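Local atomic coordinates of putative acetyltransferase (Streptococcus mutans, PDB entry 4E2A), a protein that probably transfers an acyl group, most likely acetyl, to an acceptor not yet identified, as a member of the GNAT acetyltransferase family. Residues D46-L51 and L87-K92; Q117-L122 and D199-K204. One frame throughout, in Å; residues are numbered along the deposited sequence.

Contact 1: residues D46-L51 and L87-K92; sequences DELSLL and LELDDK
L89, near the C-terminal end of helix 82-90, meets L48 and L51 on the first turn of helix 48-63, one methyl branch to each. CD1 of L89 lies 4.1 Å from CD1 of L48, and the two side chains run at a slant to each other. Its second branch turns to the other leucine, CD2 of L89 standing 4.4 Å from CD2 of L51. L48 and L51 both hold CG anti to the backbone N (chi1 177°); the CB of L51 already points toward the other segment, whereas L48 reaches it with the end of its side chain. The turn that presents both leucines starts at the N-cap residue E47, whose O accepts a hydrogen bond from L51 N at 2.8 Å. E47 is itself tied down by a salt bridge from OE1 to R41. Around the three leucines, L85 of helix 82-90 touches both L48 and L51, while F98 of strand 94-101 packs on L51 and T96 on L89. With no hydrogen bond joining the segments and just 106 Å² buried, the contact probably rests on dispersion and on partial exclusion of water, L51 being the buried member; the methyl spacings, one ordinary and one slightly long, imply apolar packing without directional bonds.

Contact 2: residues Q117-L122 and D199-K204; sequences QTEQVL and DWLLKK
The loop between strands 104-113 and 125-133 lies over one face of strand 195-205, a strand of the central mixed sheet, and touches it at two separate places. At the first, L122 sets its two methyls against the aliphatic stem of K203. CD1 of L122 is 3.7 Å from CD of K203 and only slightly farther from its CB, so this methyl spans the near part of the stem. CD2 of L122 rests on the same CD of K203, at 4.0 Å. A chi1 of 59° sets CG of K203 between its backbone N and carbonyl carbon, while the bends at chi3 and chi4 turn the chain at and beyond CD, the atom that both methyls touch. K203 also makes a cation-pi interaction with W161 of strand 161-167, so this lysine offers methylenes to the loop and charge to an aromatic ring. F185 of strand 183-192 touches both L122 and K203. Two residues back along the strand, L201 also points toward the loop; its CD1 lies 4.3 Å from OE1 of E119, a distant approach at the edge of contact that implies no bond. L202, between them, faces away and packs on V166 and on Y177 of helix 171-179. Strand 195-205 thus runs antiparallel between strands 161-167 and 183-192, giving the 1-2-3-4-5-7-6 strand order of this mixed GNAT sheet.

Both contacts are partly buried, and each includes one buried leucine: L51 in contact 1, L201 in contact 2. They share no helix or strand. Contact 1 joins two helices beside strand 94-101, near one edge of the sheet; contact 2 lays a loop on strand 195-205, next to the outermost strand 183-192 at the far end of the strand order. Their centres are 24 Å apart, and their nearest atoms remain about 7 Å from each other. Contact 1 is purely leucine against leucine, whereas contact 2 mixes leucine methyls with the stem of a lysine and a carboxylate, and buries about half as much surface again.

Contact 1: residues D46-L51 and L87-K92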
loop_
_atom_site.group_PDB
_atom_site.type_symbol
_atom_site.label_atom_id
_atom_site.label_comp_id
_atom_site.label_asym_id
_atom_site.label_seq_id
_atom_site.Cartn_x
_atom_site.Cartn_y
_atom_site.Cartn_z
ATOM N N ASP B 46 28.135 8.981 9.685
ATOM C CA ASP B 46 28.646 7.986 10.627
ATOM C C ASP B 46 27.657 7.586 11.738
ATOM O O ASP B 46 28.034 6.923 12.712
ATOM C CB ASP B 46 29.978 8.449 11.226
ATOM C CG ASP B 46 29.814 9.605 12.194
ATOM O OD1 ASP B 46 28.797 10.324 12.100
ATOM O OD2 ASP B 46 30.706 9.796 13.051
ATOM N N GLU B 47 26.395 7.977 11.590
ATOM C CA GLU B 47 25.358 7.612 12.556
ATOM C C GLU B 47 24.330 6.630 11.968
ATOM O O GLU B 47 23.239 6.434 12.518
ATOM C CB GLU B 47 24.665 8.879 13.093
ATOM C CG GLU B 47 25.645 9.860 13.734
ATOM C CD GLU B 47 24.975 11.106 14.320
ATOM O OE1 GLU B 47 24.378 11.896 13.544
ATOM O OE2 GLU B 47 25.044 11.282 15.565
ATOM N N LEU B 48 24.671 6.021 10.841
ATOM C CA LEU B 48 23.759 5.078 10.196
ATOM C C LEU B 48 23.275 3.972 11.161
ATOM O O LEU B 48 22.083 3.637 11.206
ATOM C CB LEU B 48 24.424 4.489 8.945
ATOM C CG LEU B 48 23.662 3.426 8.152
ATOM C CD1 LEU B 48 22.453 4.036 7.509
ATOM C CD2 LEU B 48 24.563 2.795 7.081
ATOM N N SER B 49 24.175 3.416 11.954
ATOM C CA SER B 49 23.800 2.336 12.853
ATOM C C SER B 49 22.939 2.839 13.984
ATOM O O SER B 49 22.025 2.211 14.385
ATOM C CB SER B 49 25.027 1.624 13.404
ATOM O OG SER B 49 25.802 1.081 12.373
ATOM N N LEU B 50 23.251 4.028 14.448
ATOM C CA LEU B 50 22.464 4.706 15.431
ATOM C C LEU B 50 21.022 4.901 14.926
ATOM O O LEU B 50 20.091 4.530 15.551
ATOM C CB LEU B 50 23.158 6.010 15.779
ATOM C CG LEU B 50 22.509 6.868 16.825
ATOM C CD1 LEU B 50 21.912 6.106 17.961
ATOM C CD2 LEU B 50 23.384 7.974 17.270
ATOM N N LEU B 51 20.890 5.388 13.723
ATOM C CA LEU B 51 19.607 5.540 13.097
ATOM C C LEU B 51 18.815 4.237 13.019
ATOM O O LEU B 51 17.677 4.211 13.341
ATOM C CB LEU B 51 19.788 6.134 11.731
ATOM C CG LEU B 51 18.525 6.285 10.920
ATOM C CD1 LEU B 51 17.519 7.145 11.576
ATOM C CD2 LEU B 51 18.765 6.637 9.496
ATOM N N LEU B 87 20.622 4.342 1.491
ATOM C CA LEU B 87 20.052 4.993 0.306
ATOM C C LEU B 87 19.201 6.200 0.675
ATOM O O LEU B 87 19.190 7.201 -0.028
ATOM C CB LEU B 87 19.187 4.023 -0.493
ATOM C CG LEU B 87 19.899 2.867 -1.197
ATOM C CD1 LEU B 87 18.885 1.858 -1.730
ATOM C CD2 LEU B 87 20.790 3.383 -2.328
ATOM N N GLU B 88 18.464 6.087 1.761
ATOM C CA GLU B 88 17.674 7.169 2.286
ATOM C C GLU B 88 18.550 8.341 2.712
ATOM O O GLU B 88 18.248 9.421 2.423
ATOM C CB GLU B 88 16.738 6.680 3.405
ATOM C CG GLU B 88 15.670 5.713 2.919
ATOM C CD GLU B 88 14.652 5.317 3.967
ATOM O OE1 GLU B 88 14.783 5.759 5.093
ATOM O OE2 GLU B 88 13.731 4.593 3.643
ATOM N N LEU B 89 19.666 8.078 3.354
ATOM C CA LEU B 89 20.524 9.133 3.813
ATOM C C LEU B 89 21.257 9.835 2.673
ATOM O O LEU B 89 21.633 10.953 2.794
ATOM C CB LEU B 89 21.548 8.593 4.790
ATOM C CG LEU B 89 21.249 8.513 6.287
ATOM C CD1 LEU B 89 22.403 8.099 7.091
ATOM C CD2 LEU B 89 20.544 9.686 6.874
ATOM N N ASP B 90 21.448 9.121 1.585
ATOM C CA ASP B 90 22.162 9.614 0.438
ATOM C C ASP B 90 21.205 10.278 -0.548
ATOM O O ASP B 90 21.614 10.974 -1.395
ATOM C CB ASP B 90 22.959 8.483 -0.241
ATOM C CG ASP B 90 24.282 8.145 0.478
ATOM O OD1 ASP B 90 24.712 8.846 1.350
ATOM O OD2 ASP B 90 24.884 7.162 0.126
ATOM N N ASP B 91 19.920 10.066 -0.385
ATOM C CA ASP B 91 18.891 10.592 -1.286
ATOM C C ASP B 91 18.863 12.137 -1.268
ATOM O O ASP B 91 18.691 12.759 -0.220
ATOM C CB ASP B 91 17.539 9.993 -0.867
ATOM C CG ASP B 91 16.384 10.425 -1.750
ATOM O OD1 ASP B 91 16.497 11.460 -2.434
ATOM O OD2 ASP B 91 15.342 9.723 -1.743
ATOM N N LYS B 92 19.028 12.754 -2.434
ATOM C CA LYS B 92 19.084 14.212 -2.522
ATOM C C LYS B 92 17.726 14.888 -2.324
ATOM O O LYS B 92 17.655 16.077 -2.042
ATOM C CB LYS B 92 19.640 14.632 -3.884
ATOM C CG LYS B 92 20.842 13.822 -4.353
ATOM C CD LYS B 92 22.087 14.116 -3.519
ATOM C CE LYS B 92 22.719 15.451 -3.907
ATOM N NZ LYS B 92 24.125 15.563 -3.418
#

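Contact 2: residues Q117-L122 and D199-K204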
loop_
_atom_site.group_PDB
_atom_site.type_symbol
_atom_site.label_atom_id
_atom_site.label_comp_id
_atom_site.label_asym_id
_atom_site.label_seq_id
_atom_site.Cartn_x
_atom_site.Cartn_y
_atom_site.Cartn_z
ATOM N N GLN B 117 9.042 11.586 -2.798
ATOM C CA GLN B 117 7.801 11.480 -2.057
ATOM C C GLN B 117 7.258 10.063 -2.218
ATOM O O GLN B 117 7.467 9.412 -3.249
ATOM C CB GLN B 117 6.770 12.518 -2.522
ATOM C CG GLN B 117 7.248 13.978 -2.444
ATOM C CD GLN B 117 6.245 14.939 -3.074
ATOM O OE1 GLN B 117 5.187 15.231 -2.503
ATOM N NE2 GLN B 117 6.571 15.424 -4.257
ATOM N N THR B 118 6.568 9.580 -1.196
ATOM C CA THR B 118 6.019 8.230 -1.238
ATOM C C THR B 118 4.914 8.101 -2.281
ATOM O O THR B 118 4.665 7.011 -2.796
ATOM C CB THR B 118 5.488 7.777 0.138
ATOM O OG1 THR B 118 4.400 8.613 0.553
ATOM C CG2 THR B 118 6.595 7.828 1.186
ATOM N N GLU B 119 4.256 9.217 -2.582
ATOM C CA GLU B 119 3.185 9.251 -3.576
ATOM C C GLU B 119 3.206 10.584 -4.301
ATOM O O GLU B 119 3.471 11.618 -3.697
ATOM C CB GLU B 119 1.817 9.046 -2.914
ATOM C CG GLU B 119 1.608 7.647 -2.351
ATOM C CD GLU B 119 0.312 7.503 -1.568
ATOM O OE1 GLU B 119 -0.199 8.526 -1.063
ATOM O OE2 GLU B 119 -0.192 6.359 -1.455
ATOM N N GLN B 120 2.939 10.563 -5.602
ATOM C CA GLN B 120 2.802 11.808 -6.346
ATOM C C GLN B 120 1.339 12.232 -6.341
ATOM O O GLN B 120 0.548 11.770 -7.168
ATOM C CB GLN B 120 3.308 11.655 -7.786
ATOM C CG GLN B 120 4.801 11.391 -7.908
ATOM C CD GLN B 120 5.650 12.476 -7.259
ATOM O OE1 GLN B 120 5.455 13.673 -7.498
ATOM N NE2 GLN B 120 6.594 12.059 -6.428
ATOM N N VAL B 121 0.982 13.103 -5.399
ATOM C CA VAL B 121 -0.403 13.529 -5.244
ATOM C C VAL B 121 -0.612 15.042 -5.434
ATOM O O VAL B 121 -1.711 15.484 -5.763
ATOM C CB VAL B 121 -0.996 13.050 -3.902
ATOM C CG1 VAL B 121 -1.288 11.563 -3.957
ATOM C CG2 VAL B 121 -0.046 13.387 -2.743
ATOM N N LEU B 122 0.445 15.825 -5.246
ATOM C CA LEU B 122 0.367 17.268 -5.430
ATOM C C LEU B 122 1.560 17.759 -6.216
ATOM O O LEU B 122 2.587 17.094 -6.279
ATOM C CB LEU B 122 0.351 17.989 -4.074
ATOM C CG LEU B 122 -0.808 17.698 -3.132
ATOM C CD1 LEU B 122 -0.540 18.301 -1.740
ATOM C CD2 LEU B 122 -2.121 18.233 -3.755
ATOM N N ASP B 199 -6.974 5.848 4.176
ATOM C CA ASP B 199 -6.127 6.928 4.664
ATOM C C ASP B 199 -6.557 8.227 4.028
ATOM O O ASP B 199 -6.829 8.286 2.817
ATOM C CB ASP B 199 -4.657 6.669 4.326
ATOM C CG ASP B 199 -3.989 5.722 5.305
ATOM O OD1 ASP B 199 -4.303 5.788 6.515
ATOM O OD2 ASP B 199 -3.142 4.914 4.860
ATOM N N TRP B 200 -6.635 9.269 4.847
ATOM C CA TRP B 200 -6.866 10.615 4.340
ATOM C C TRP B 200 -5.531 11.304 4.121
ATOM O O TRP B 200 -4.612 11.158 4.927
ATOM C CB TRP B 200 -7.664 11.461 5.332
ATOM C CG TRP B 200 -9.056 11.003 5.615
ATOM C CD1 TRP B 200 -9.731 9.975 5.021
ATOM C CD2 TRP B 200 -9.952 11.573 6.579
ATOM N NE1 TRP B 200 -10.995 9.868 5.563
ATOM C CE2 TRP B 200 -11.153 10.834 6.511
ATOM C CE3 TRP B 200 -9.852 12.636 7.481
ATOM C CZ2 TRP B 200 -12.248 11.135 7.325
ATOM C CZ3 TRP B 200 -10.939 12.926 8.285
ATOM C CH2 TRP B 200 -12.120 12.177 8.203
ATOM N N LEU B 201 -5.441 12.077 3.043
ATOM C CA LEU B 201 -4.276 12.915 2.795
ATOM C C LEU B 201 -4.636 14.349 3.150
ATOM O O LEU B 201 -5.692 14.832 2.764
ATOM C CB LEU B 201 -3.821 12.810 1.336
ATOM C CG LEU B 201 -3.375 11.412 0.877
ATOM C CD1 LEU B 201 -2.441 10.762 1.882
ATOM C CD2 LEU B 201 -4.560 10.510 0.611
ATOM N N LEU B 202 -3.773 15.018 3.912
ATOM C CA LEU B 202 -4.058 16.373 4.357
ATOM C C LEU B 202 -2.930 17.265 3.883
ATOM O O LEU B 202 -1.760 16.877 3.965
ATOM C CB LEU B 202 -4.152 16.451 5.887
ATOM C CG LEU B 202 -4.825 15.312 6.655
ATOM C CD1 LEU B 202 -4.735 15.583 8.168
ATOM C CD2 LEU B 202 -6.277 15.155 6.218
ATOM N N LYS B 203 -3.285 18.453 3.391
ATOM C CA LYS B 203 -2.295 19.426 2.977
ATOM C C LYS B 203 -2.455 20.766 3.673
ATOM O O LYS B 203 -3.548 21.149 4.092
ATOM C CB LYS B 203 -2.335 19.630 1.461
ATOM C CG LYS B 203 -3.675 20.100 0.899
ATOM C CD LYS B 203 -3.563 20.212 -0.628
ATOM C CE LYS B 203 -4.413 21.338 -1.169
ATOM N NZ LYS B 203 -5.791 20.849 -1.390
ATOM N N LYS B 204 -1.338 21.474 3.752
ATOM C CA LYS B 204 -1.269 22.814 4.297
ATOM C C LYS B 204 -0.584 23.733 3.294
ATOM O O LYS B 204 0.540 23.481 2.850
ATOM C CB LYS B 204 -0.487 22.833 5.612
ATOM C CG LYS B 204 -0.283 24.242 6.186
ATOM C CD LYS B 204 0.720 24.245 7.352
ATOM C CE LYS B 204 0.559 25.480 8.254
ATOM N NZ LYS B 204 1.667 26.432 8.087
#